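Local coordinates for cystathionine beta-lyase family protein, YNBB B.subtilis ortholog (Clostridium acetobutylicum, PDB 3HVY) that is probably a pyridoxal-phosphate-dependent lyase of the methionine gamma-lyase family, perhaps a cystathionine beta-lyase, linked to aluminium resistance, at residues D77-V82 against S289-L294; I334-F339 against P400-L405; N116-S121 against D174-L179; G351-S356 against I377-T382. All blocks are in the same frame, centred on the assembly; numbering follows the deposited sequence.

Contact 1: residues D77-V82 against S289-L294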
# COMPACT_ATOMS: atom_id res chain seq x y z
N ASP D 77 8.97 2.93 15.99
CA ASP D 77 9.55 3.21 17.30
C ASP D 77 9.81 4.69 17.51
O ASP D 77 9.66 5.19 18.61
CB ASP D 77 10.83 2.39 17.50
CG ASP D 77 10.53 0.89 17.55
OD1 ASP D 77 9.36 0.48 17.84
OD2 ASP D 77 11.45 0.14 17.25
N SER D 78 10.16 5.40 16.46
CA SER D 78 10.37 6.83 16.60
C SER D 78 9.05 7.58 16.69
O SER D 78 8.98 8.67 17.33
CB SER D 78 11.18 7.36 15.41
OG SER D 78 12.54 6.95 15.46
N LEU D 79 7.99 7.07 16.06
CA LEU D 79 6.67 7.75 16.20
C LEU D 79 6.23 7.66 17.64
O LEU D 79 5.74 8.63 18.20
CB LEU D 79 5.60 7.24 15.27
CG LEU D 79 4.26 8.00 15.27
CD1 LEU D 79 4.46 9.44 14.85
CD2 LEU D 79 3.32 7.30 14.31
N ASP D 80 6.38 6.50 18.25
CA ASP D 80 6.13 6.40 19.69
C ASP D 80 6.91 7.46 20.50
O ASP D 80 6.37 8.05 21.43
CB ASP D 80 6.52 5.04 20.21
CG ASP D 80 5.62 3.92 19.67
OD1 ASP D 80 4.59 4.21 19.06
OD2 ASP D 80 5.99 2.71 19.85
N ARG D 81 8.20 7.68 20.19
CA ARG D 81 8.98 8.68 20.92
C ARG D 81 8.45 10.09 20.66
O ARG D 81 8.37 10.92 21.58
CB ARG D 81 10.44 8.58 20.59
CG ARG D 81 11.08 7.36 21.22
CD ARG D 81 12.61 7.39 21.11
NE ARG D 81 13.05 7.01 19.77
CZ ARG D 81 13.19 5.75 19.34
NH1 ARG D 81 13.00 4.70 20.13
NH2 ARG D 81 13.57 5.53 18.10
N VAL D 82 8.03 10.37 19.43
CA VAL D 82 7.48 11.70 19.10
C VAL D 82 6.19 11.97 19.91
O VAL D 82 6.05 13.04 20.51
CB VAL D 82 7.27 11.85 17.56
CG1 VAL D 82 6.42 13.09 17.23
CG2 VAL D 82 8.68 11.90 16.83
N SER D 289 2.05 8.37 6.42
CA SER D 289 0.75 8.98 6.62
C SER D 289 0.51 9.30 8.09
O SER D 289 -0.13 10.32 8.38
CB SER D 289 -0.34 8.08 6.03
OG SER D 289 -0.59 6.96 6.88
N LEU D 290 1.02 8.49 9.01
CA LEU D 290 0.82 8.75 10.44
C LEU D 290 1.64 9.95 10.89
O LEU D 290 1.14 10.77 11.65
CB LEU D 290 1.16 7.52 11.31
CG LEU D 290 0.29 6.27 11.12
CD1 LEU D 290 0.70 5.11 12.07
CD2 LEU D 290 -1.21 6.70 11.25
N TYR D 291 2.86 10.09 10.38
CA TYR D 291 3.68 11.25 10.70
C TYR D 291 3.09 12.52 10.10
O TYR D 291 2.97 13.53 10.76
CB TYR D 291 5.13 11.09 10.14
CG TYR D 291 6.09 10.23 10.98
CD1 TYR D 291 6.72 10.75 12.11
CD2 TYR D 291 6.40 8.93 10.61
CE1 TYR D 291 7.61 10.01 12.83
CE2 TYR D 291 7.27 8.17 11.34
CZ TYR D 291 7.88 8.71 12.46
OH TYR D 291 8.75 7.97 13.24
N GLU D 292 2.77 12.48 8.80
CA GLU D 292 2.22 13.66 8.17
C GLU D 292 0.90 14.03 8.83
O GLU D 292 0.63 15.18 9.03
CB GLU D 292 1.99 13.45 6.67
CG GLU D 292 1.54 14.77 6.04
CD GLU D 292 1.45 14.79 4.52
OE1 GLU D 292 1.63 13.73 3.89
OE2 GLU D 292 1.21 15.90 3.97
N GLY D 293 0.07 13.04 9.15
CA GLY D 293 -1.16 13.27 9.82
C GLY D 293 -0.97 13.96 11.15
O GLY D 293 -1.73 14.90 11.49
N LEU D 294 -0.01 13.48 11.92
CA LEU D 294 0.36 14.16 13.17
C LEU D 294 0.77 15.64 12.99
O LEU D 294 0.35 16.53 13.74
CB LEU D 294 1.44 13.36 13.89
CG LEU D 294 2.01 13.90 15.20
CD1 LEU D 294 0.92 13.96 16.20
CD2 LEU D 294 3.19 13.09 15.71

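Contact 2: residues I334-F339 against P400-L405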
# COMPACT_ATOMS: atom_id res chain seq x y z
N ILE D 334 -16.68 18.37 19.61
CA ILE D 334 -18.09 18.03 19.52
C ILE D 334 -19.01 19.24 19.77
O ILE D 334 -18.71 20.06 20.64
CB ILE D 334 -18.49 16.98 20.55
CG1 ILE D 334 -17.56 15.75 20.48
CG2 ILE D 334 -19.98 16.58 20.38
CD1 ILE D 334 -17.46 15.18 19.12
N GLN D 335 -20.13 19.30 19.02
CA GLN D 335 -21.14 20.32 19.20
C GLN D 335 -22.47 19.63 19.26
O GLN D 335 -22.79 18.86 18.35
CB GLN D 335 -21.21 21.28 18.02
CG GLN D 335 -22.17 22.46 18.23
CD GLN D 335 -21.85 23.25 19.50
OE1 GLN D 335 -20.72 23.66 19.68
NE2 GLN D 335 -22.86 23.48 20.36
N ALA D 336 -23.25 19.94 20.28
CA ALA D 336 -24.62 19.41 20.47
C ALA D 336 -25.66 20.51 20.18
O ALA D 336 -25.41 21.69 20.45
CB ALA D 336 -24.80 18.82 21.91
N ILE D 337 -26.79 20.11 19.62
CA ILE D 337 -27.85 21.02 19.24
C ILE D 337 -29.18 20.36 19.71
O ILE D 337 -29.45 19.22 19.34
CB ILE D 337 -27.94 21.20 17.71
CG1 ILE D 337 -26.56 21.54 17.08
CG2 ILE D 337 -29.06 22.23 17.34
CD1 ILE D 337 -26.55 21.44 15.55
N LYS D 338 -29.96 21.04 20.55
CA LYS D 338 -31.26 20.50 21.01
C LYS D 338 -32.35 20.91 20.02
O LYS D 338 -32.85 22.02 20.04
CB LYS D 338 -31.56 21.00 22.41
CG LYS D 338 -32.77 20.37 23.08
CD LYS D 338 -32.99 20.86 24.51
CE LYS D 338 -31.83 20.44 25.45
NZ LYS D 338 -32.10 20.70 26.90
N PHE D 339 -32.71 20.01 19.12
CA PHE D 339 -33.70 20.33 18.09
C PHE D 339 -35.12 20.40 18.66
O PHE D 339 -35.94 21.15 18.15
CB PHE D 339 -33.58 19.36 16.92
CG PHE D 339 -32.32 19.51 16.12
CD1 PHE D 339 -32.23 20.49 15.15
CD2 PHE D 339 -31.22 18.74 16.40
CE1 PHE D 339 -31.09 20.65 14.44
CE2 PHE D 339 -30.07 18.88 15.68
CZ PHE D 339 -30.00 19.84 14.70
N PRO D 400 -34.95 14.97 24.15
CA PRO D 400 -35.48 16.09 23.42
C PRO D 400 -34.78 16.29 22.05
O PRO D 400 -34.64 17.42 21.60
CB PRO D 400 -35.20 17.26 24.36
CG PRO D 400 -33.90 16.85 25.03
CD PRO D 400 -33.78 15.36 24.97
N TYR D 401 -34.33 15.19 21.42
CA TYR D 401 -33.81 15.21 20.03
C TYR D 401 -32.62 16.12 19.85
O TYR D 401 -32.62 17.06 19.04
CB TYR D 401 -34.93 15.53 19.03
CG TYR D 401 -36.14 14.63 19.24
CD1 TYR D 401 -36.09 13.30 18.88
CD2 TYR D 401 -37.27 15.10 19.90
CE1 TYR D 401 -37.17 12.44 19.13
CE2 TYR D 401 -38.33 14.26 20.17
CZ TYR D 401 -38.29 12.94 19.78
OH TYR D 401 -39.38 12.12 20.02
N ILE D 402 -31.59 15.79 20.62
CA ILE D 402 -30.33 16.44 20.55
C ILE D 402 -29.54 15.78 19.47
O ILE D 402 -29.46 14.55 19.39
CB ILE D 402 -29.56 16.27 21.86
CG1 ILE D 402 -30.30 16.96 23.03
CG2 ILE D 402 -28.12 16.81 21.70
CD1 ILE D 402 -29.98 16.42 24.40
N GLY D 403 -28.88 16.59 18.65
CA GLY D 403 -27.99 16.06 17.65
C GLY D 403 -26.55 16.45 17.91
O GLY D 403 -26.27 17.53 18.48
N TYR D 404 -25.64 15.61 17.42
CA TYR D 404 -24.23 15.83 17.69
C TYR D 404 -23.47 15.93 16.40
O TYR D 404 -23.50 15.00 15.61
CB TYR D 404 -23.69 14.71 18.57
CG TYR D 404 -24.49 14.55 19.85
CD1 TYR D 404 -24.12 15.18 21.02
CD2 TYR D 404 -25.61 13.77 19.86
CE1 TYR D 404 -24.89 15.02 22.17
CE2 TYR D 404 -26.36 13.63 20.98
CZ TYR D 404 -25.99 14.26 22.14
OH TYR D 404 -26.77 14.11 23.30
N LEU D 405 -22.81 17.07 16.20
CA LEU D 405 -22.02 17.36 15.01
C LEU D 405 -20.57 17.40 15.41
O LEU D 405 -20.22 17.90 16.47
CB LEU D 405 -22.41 18.74 14.44
CG LEU D 405 -21.62 19.21 13.21
CD1 LEU D 405 -22.33 18.74 11.99
CD2 LEU D 405 -21.45 20.71 13.13

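Contact 3: residues N116-S121 against D174-L179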
# COMPACT_ATOMS: atom_id res chain seq x y z
N ASN D 116 -9.83 -9.23 41.16
CA ASN D 116 -10.01 -8.67 42.50
C ASN D 116 -9.65 -7.20 42.58
O ASN D 116 -9.86 -6.60 43.63
CB ASN D 116 -9.30 -9.45 43.60
CG ASN D 116 -9.71 -10.87 43.63
OD1 ASN D 116 -10.88 -11.20 43.51
ND2 ASN D 116 -8.73 -11.76 43.75
N ASP D 117 -9.12 -6.63 41.49
CA ASP D 117 -8.91 -5.20 41.41
C ASP D 117 -10.26 -4.54 41.12
O ASP D 117 -11.17 -5.16 40.57
CB ASP D 117 -8.00 -4.80 40.26
CG ASP D 117 -6.54 -5.09 40.49
OD1 ASP D 117 -6.15 -5.47 41.60
OD2 ASP D 117 -5.76 -4.86 39.54
N THR D 118 -10.40 -3.28 41.54
CA THR D 118 -11.56 -2.48 41.18
C THR D 118 -11.20 -1.31 40.27
O THR D 118 -10.21 -0.62 40.51
CB THR D 118 -12.28 -1.94 42.39
OG1 THR D 118 -12.65 -3.02 43.25
CG2 THR D 118 -13.52 -1.15 41.96
N MSE D 119 -12.00 -1.13 39.22
CA MSE D 119 -11.94 0.01 38.31
C MSE D 119 -13.07 0.97 38.69
O MSE D 119 -14.20 0.53 38.95
CB MSE D 119 -12.16 -0.45 36.86
CG MSE D 119 -12.30 0.66 35.88
SE MSE D 119 -12.83 0.02 34.09
CE MSE D 119 -13.22 1.79 33.28
N MSE D 120 -12.80 2.27 38.69
CA MSE D 120 -13.82 3.22 39.08
C MSE D 120 -13.93 4.34 38.10
O MSE D 120 -12.94 5.06 37.84
CB MSE D 120 -13.59 3.75 40.51
CG MSE D 120 -14.70 4.75 40.99
SE MSE D 120 -14.61 5.27 42.85
CE MSE D 120 -12.87 6.16 42.75
N SER D 121 -15.11 4.47 37.51
CA SER D 121 -15.41 5.55 36.58
C SER D 121 -15.96 6.71 37.41
O SER D 121 -16.86 6.53 38.24
CB SER D 121 -16.45 5.13 35.53
OG SER D 121 -15.90 4.25 34.59
N ASP D 174 -11.88 1.92 49.98
CA ASP D 174 -11.68 0.72 49.16
C ASP D 174 -10.28 0.60 48.57
O ASP D 174 -9.96 1.17 47.52
CB ASP D 174 -12.75 0.70 48.06
CG ASP D 174 -12.82 -0.60 47.31
OD1 ASP D 174 -11.89 -1.43 47.42
OD2 ASP D 174 -13.80 -0.77 46.54
N ASP D 175 -9.51 -0.25 49.26
CA ASP D 175 -8.12 -0.61 49.02
C ASP D 175 -7.95 -1.26 47.66
O ASP D 175 -6.84 -1.25 47.11
CB ASP D 175 -7.62 -1.60 50.13
N SER D 176 -9.02 -1.84 47.11
CA SER D 176 -8.91 -2.57 45.86
C SER D 176 -8.99 -1.68 44.63
O SER D 176 -8.84 -2.21 43.53
CB SER D 176 -10.00 -3.62 45.74
OG SER D 176 -11.23 -3.02 45.40
N ILE D 177 -9.26 -0.38 44.79
CA ILE D 177 -9.43 0.50 43.63
C ILE D 177 -8.08 0.79 43.04
O ILE D 177 -7.30 1.52 43.63
CB ILE D 177 -10.09 1.83 43.96
CG1 ILE D 177 -11.52 1.61 44.46
CG2 ILE D 177 -10.12 2.71 42.70
CD1 ILE D 177 -12.20 2.88 45.01
N LYS D 178 -7.78 0.23 41.87
CA LYS D 178 -6.45 0.40 41.28
C LYS D 178 -6.36 1.41 40.13
O LYS D 178 -5.27 1.91 39.79
CB LYS D 178 -5.95 -0.95 40.76
CG LYS D 178 -5.96 -2.09 41.80
CD LYS D 178 -5.14 -1.81 43.05
CE LYS D 178 -5.08 -3.02 43.96
NZ LYS D 178 -4.00 -2.78 44.90
N LEU D 179 -7.51 1.73 39.55
CA LEU D 179 -7.59 2.57 38.36
C LEU D 179 -8.84 3.39 38.42
O LEU D 179 -9.92 2.88 38.73
CB LEU D 179 -7.58 1.70 37.10
CG LEU D 179 -7.54 2.44 35.75
CD1 LEU D 179 -6.78 1.61 34.75
CD2 LEU D 179 -8.97 2.77 35.24
O HOH W 1 -14.53 -2.98 45.12

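Contact 4: residues G351-S356 against I377-T382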
# COMPACT_ATOMS: atom_id res chain seq x y z
N GLY D 351 -29.09 16.43 6.06
CA GLY D 351 -28.50 17.54 5.34
C GLY D 351 -26.99 17.49 5.44
O GLY D 351 -26.31 17.81 4.47
N ILE D 352 -26.47 17.08 6.60
CA ILE D 352 -25.03 16.94 6.77
C ILE D 352 -24.50 15.91 5.78
O ILE D 352 -23.52 16.16 5.11
CB ILE D 352 -24.63 16.58 8.23
CG1 ILE D 352 -24.92 17.76 9.16
CG2 ILE D 352 -23.07 16.24 8.31
CD1 ILE D 352 -24.17 19.05 8.87
N GLN D 353 -25.19 14.79 5.67
CA GLN D 353 -24.81 13.75 4.70
C GLN D 353 -24.81 14.33 3.29
O GLN D 353 -23.87 14.13 2.51
CB GLN D 353 -25.76 12.54 4.79
CG GLN D 353 -25.39 11.33 3.87
CD GLN D 353 -24.22 10.52 4.38
OE1 GLN D 353 -24.07 10.36 5.57
NE2 GLN D 353 -23.44 9.95 3.47
N THR D 354 -25.83 15.09 2.97
CA THR D 354 -25.90 15.65 1.63
C THR D 354 -24.82 16.69 1.39
O THR D 354 -24.51 16.95 0.23
CB THR D 354 -27.29 16.28 1.30
OG1 THR D 354 -27.43 17.48 2.02
CG2 THR D 354 -28.42 15.39 1.68
N ALA D 355 -24.24 17.27 2.46
CA ALA D 355 -23.11 18.22 2.32
C ALA D 355 -21.76 17.53 2.27
O ALA D 355 -20.71 18.21 2.30
CB ALA D 355 -23.08 19.18 3.51
N SER D 356 -21.74 16.20 2.23
CA SER D 356 -20.45 15.47 2.32
C SER D 356 -19.91 15.16 0.96
O SER D 356 -20.67 15.02 0.00
CB SER D 356 -20.63 14.18 3.10
OG SER D 356 -21.10 14.45 4.42
N ILE D 377 -29.07 7.62 14.25
CA ILE D 377 -29.00 8.07 12.85
C ILE D 377 -27.68 8.75 12.72
O ILE D 377 -27.23 9.42 13.68
CB ILE D 377 -30.18 9.02 12.42
CG1 ILE D 377 -30.08 9.35 10.92
CG2 ILE D 377 -30.22 10.34 13.19
CD1 ILE D 377 -31.24 10.13 10.35
N MSE D 378 -27.03 8.57 11.57
CA MSE D 378 -25.69 9.08 11.35
C MSE D 378 -25.48 9.60 9.94
O MSE D 378 -25.98 9.02 8.98
CB MSE D 378 -24.68 7.97 11.52
CG MSE D 378 -24.78 7.21 12.84
SE MSE D 378 -23.46 5.78 12.89
CE MSE D 378 -22.00 6.58 11.64
N ALA D 379 -24.72 10.69 9.87
CA ALA D 379 -24.17 11.22 8.62
C ALA D 379 -22.71 10.85 8.72
O ALA D 379 -22.05 11.20 9.71
CB ALA D 379 -24.35 12.75 8.56
N ALA D 380 -22.21 10.12 7.71
CA ALA D 380 -20.84 9.57 7.72
C ALA D 380 -20.17 9.49 6.32
O ALA D 380 -19.53 8.50 5.96
CB ALA D 380 -20.85 8.15 8.43
N GLY D 381 -20.30 10.57 5.56
CA GLY D 381 -19.77 10.66 4.19
C GLY D 381 -18.35 11.14 4.18
O GLY D 381 -18.06 12.29 3.86
N THR D 382 -17.43 10.22 4.47
CA THR D 382 -16.03 10.56 4.75
C THR D 382 -15.05 9.70 3.91
O THR D 382 -15.41 8.70 3.33
CB THR D 382 -15.82 10.36 6.28
OG1 THR D 382 -16.13 9.02 6.63
CG2 THR D 382 -16.80 11.23 7.12
O HOH W 2 -21.83 7.36 4.33
O HOH W 3 -20.82 13.17 6.78

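Contact 1: residues D77-V82 against S289-L294
Leu79 reaches from helix 74-87 into the side of helix 287-317 and meets three residues there, Leu290, Tyr291 and Leu294. The two short helical segments run nearly parallel, at 18°, with their axes 11.1 Å apart, so side chains have to bridge the gap. From its CB, Leu79 starts beside the phenol end of Tyr291, with CB 3.9 Å from Tyr291 CZ. Its CG stands anti to the backbone N (chi1 -174°), which carries the fork toward helix 287-317. Branch CD1 lies over a face of the Tyr291 ring in a CH-pi contact, 4.0 Å from the centroid and 23° off the normal, and approaches Leu294 CD2. The other branch, CD2, packs on Leu290 CB at 3.7 Å. Tyr291 slides past Leu79 in the opposite direction until its OH lies 3.3 Å from Ser78 CB. That hydroxyl is hydrogen-bonded to Gly75 O, about a turn before Leu79 on helix 74-87. One turn on toward the C-terminus, Val82 CG1 touches Leu294 CD2 at 3.6 Å. Phe383 of the second subunit packs on Tyr291. With no hydrogen bond between the two segments, the contact is apolar, and the tyrosine hydroxyl at its margin is satisfied by the backbone of helix 74-87.

Contact 2: residues I334-F339 against P400-L405
Strands 334-338 and 402-406 pair Ala336 with Tyr404 and Ile337 with Gly403 as antiparallel neighbours in the five-stranded antiparallel sheet. Their short segments run at 156° with axes 4.5 Å apart. Backbone hydrogen bonds set the register: Gln335 with Leu405 and Ile337 with Gly403 are hydrogen-bonded pairs, each joined in both directions. Leu405 N to Gln335 O, at 2.8 Å, is the straightest of them (171° at the hydrogen). A fifth bond, Phe339 N to Tyr401 O at 3.0 Å, extends the pairing past the last bridge, although the donor stands well above the carbonyl plane.

Apolar contacts divide between the two faces. On the face of Ala336, Lys338, Ile402 and Tyr404, the Ala336 methyl touches both Tyr404 CE1, 3.8 Å from its CB, and Ile402 CG2. The Lys338 chain, bent at chi3 (-65°), crosses the Pro400 side chain obliquely, its CD 4.1 Å from Pro400 CG, and its ammonium end makes a cation-pi contact with Trp190. The face of Ile337 and Leu405 packs against helices 287-317 and 342-354.

Among polar side chains, Gln335 NE2 donates to Ala336 O at 3.1 Å and also bonds Pro324 O, Gln335 OE1 accepts from Arg330, and Tyr404 OH bonds Gly189 O. At the far end the Phe339 ring takes Ile337 CG2 over one face and has Tyr401 O at its edge, in plane, 3.4 Å from Phe339 CD2.

Contact 3: residues N116-S121 against D174-L179
Thr118 pairs with Ile177 and Met119 with Leu179 in parallel register, and the one-residue shift between these bridges is a beta bulge, across which the short strand segments diverge by 65°. Three backbone bonds hold the pairing. Thr118 N donates to Ser176 O at 2.7 Å from above the carbonyl plane, whereas Lys178 N to Thr118 O and Met120 N to Leu179 O, both 2.9 Å, lie in the plane of their acceptors. Leu179 N, at the bulge, is buried without a partner in the model.

The hydroxyls of Thr118 and Ser176 meet, OG1 to OG, at 2.6 Å. Ser176 OG sits between its own backbone N and carbonyl carbon (chi1 77°), where it bonds Asp174 OD1. The same carboxylate oxygen accepts Ser176 N at 2.9 Å, forming an Asx turn, and both donors reach it from one face of the carboxylate plane. A water joins Thr118 OG1 to Asp174 OD2, which is engaged by a salt bridge to Lys153.

Two pairs are apolar. Met120, a selenomethionine, sets its SE 4.0 Å from Ile177 CD1, both near helix 164-173. Met119 CG lies alongside Leu179 CD2 at 4.0 Å, on the side of helix 101-111. At the outer end, the aliphatic part of Lys178 crosses the Asp117 carboxylate at about a right angle; Asp117 OD1 and Lys178 NZ, 4.8 Å apart, are not in contact, and Asp117 OD2 accepts from Arg114 N.

Helix 164-173 links edge strand 151-154 to strand 177-183, a beta-alpha-beta crossover that skips over strand 118-121, within the mixed sheet of the PLP-dependent aminotransferase-like fold.

Contact 4: residues G351-S356 against I377-T382
Gln353, near the C-terminal end of helix 342-354, grips the backbone where strand 376-379 ends: its side-chain OE1 accepts Ala380 N at 2.8 Å (156° at the hydrogen). This is helix-on-sheet packing, with the helix lying against an outermost strand of the five-stranded antiparallel sheet. The amide gets there because the Gln353 chain leaves anti to the backbone N (chi1 -176°) and then bends at chi2 (76°). OE1 also comes within 3.2 Å of Ala379 CA, and NE2 donates to Asp359 O, so both ends of the amide are engaged and its rotation is fixed.

The tight part centres on Ala379. Its methyl points at the helix and rests against Ile352 CG2, 3.7 Å from Ala379 CB, with Gln353 N a similar distance away. Gly381 also packs close, its O 3.3 Å from Ser356 CB.

The looser side holds exposed Met378 and partly exposed Ala380, whose methyl points away from the helix; a water there accepts from Gln353 NE2 and reaches Ala380 O through a weak bond. Beside the tight part, a second water bridges the inverse gamma turn centred on Gly381 to the helix end: Gly381 N donates to it at 2.9 Å, and it lies 2.7 Å from Ser356 OG.

Contacts 2 and 4 belong together: their centres are 15 Å apart, both reach the antiparallel sheet, and they touch where Leu405 CD1 meets Ile352 CD1 at 3.6 Å. Contact 4 is nested inside the chain loop that contact 2 closes. Contact 3 lies in the other, mixed sheet, about 41 Å from contact 4 centre to centre, and is itself nested within the loop closed by contact 1. Contacts 1 and 4 are buried and touch the second subunit; contacts 2 and 3 are only partly buried. Chemistry follows: helix-helix contact 1 is apolar, strand pairs 2 and 3 rest on backbone bonds, and contact 4 combines a hydrogen bond to a side-chain amide, apolar packing and water bridges.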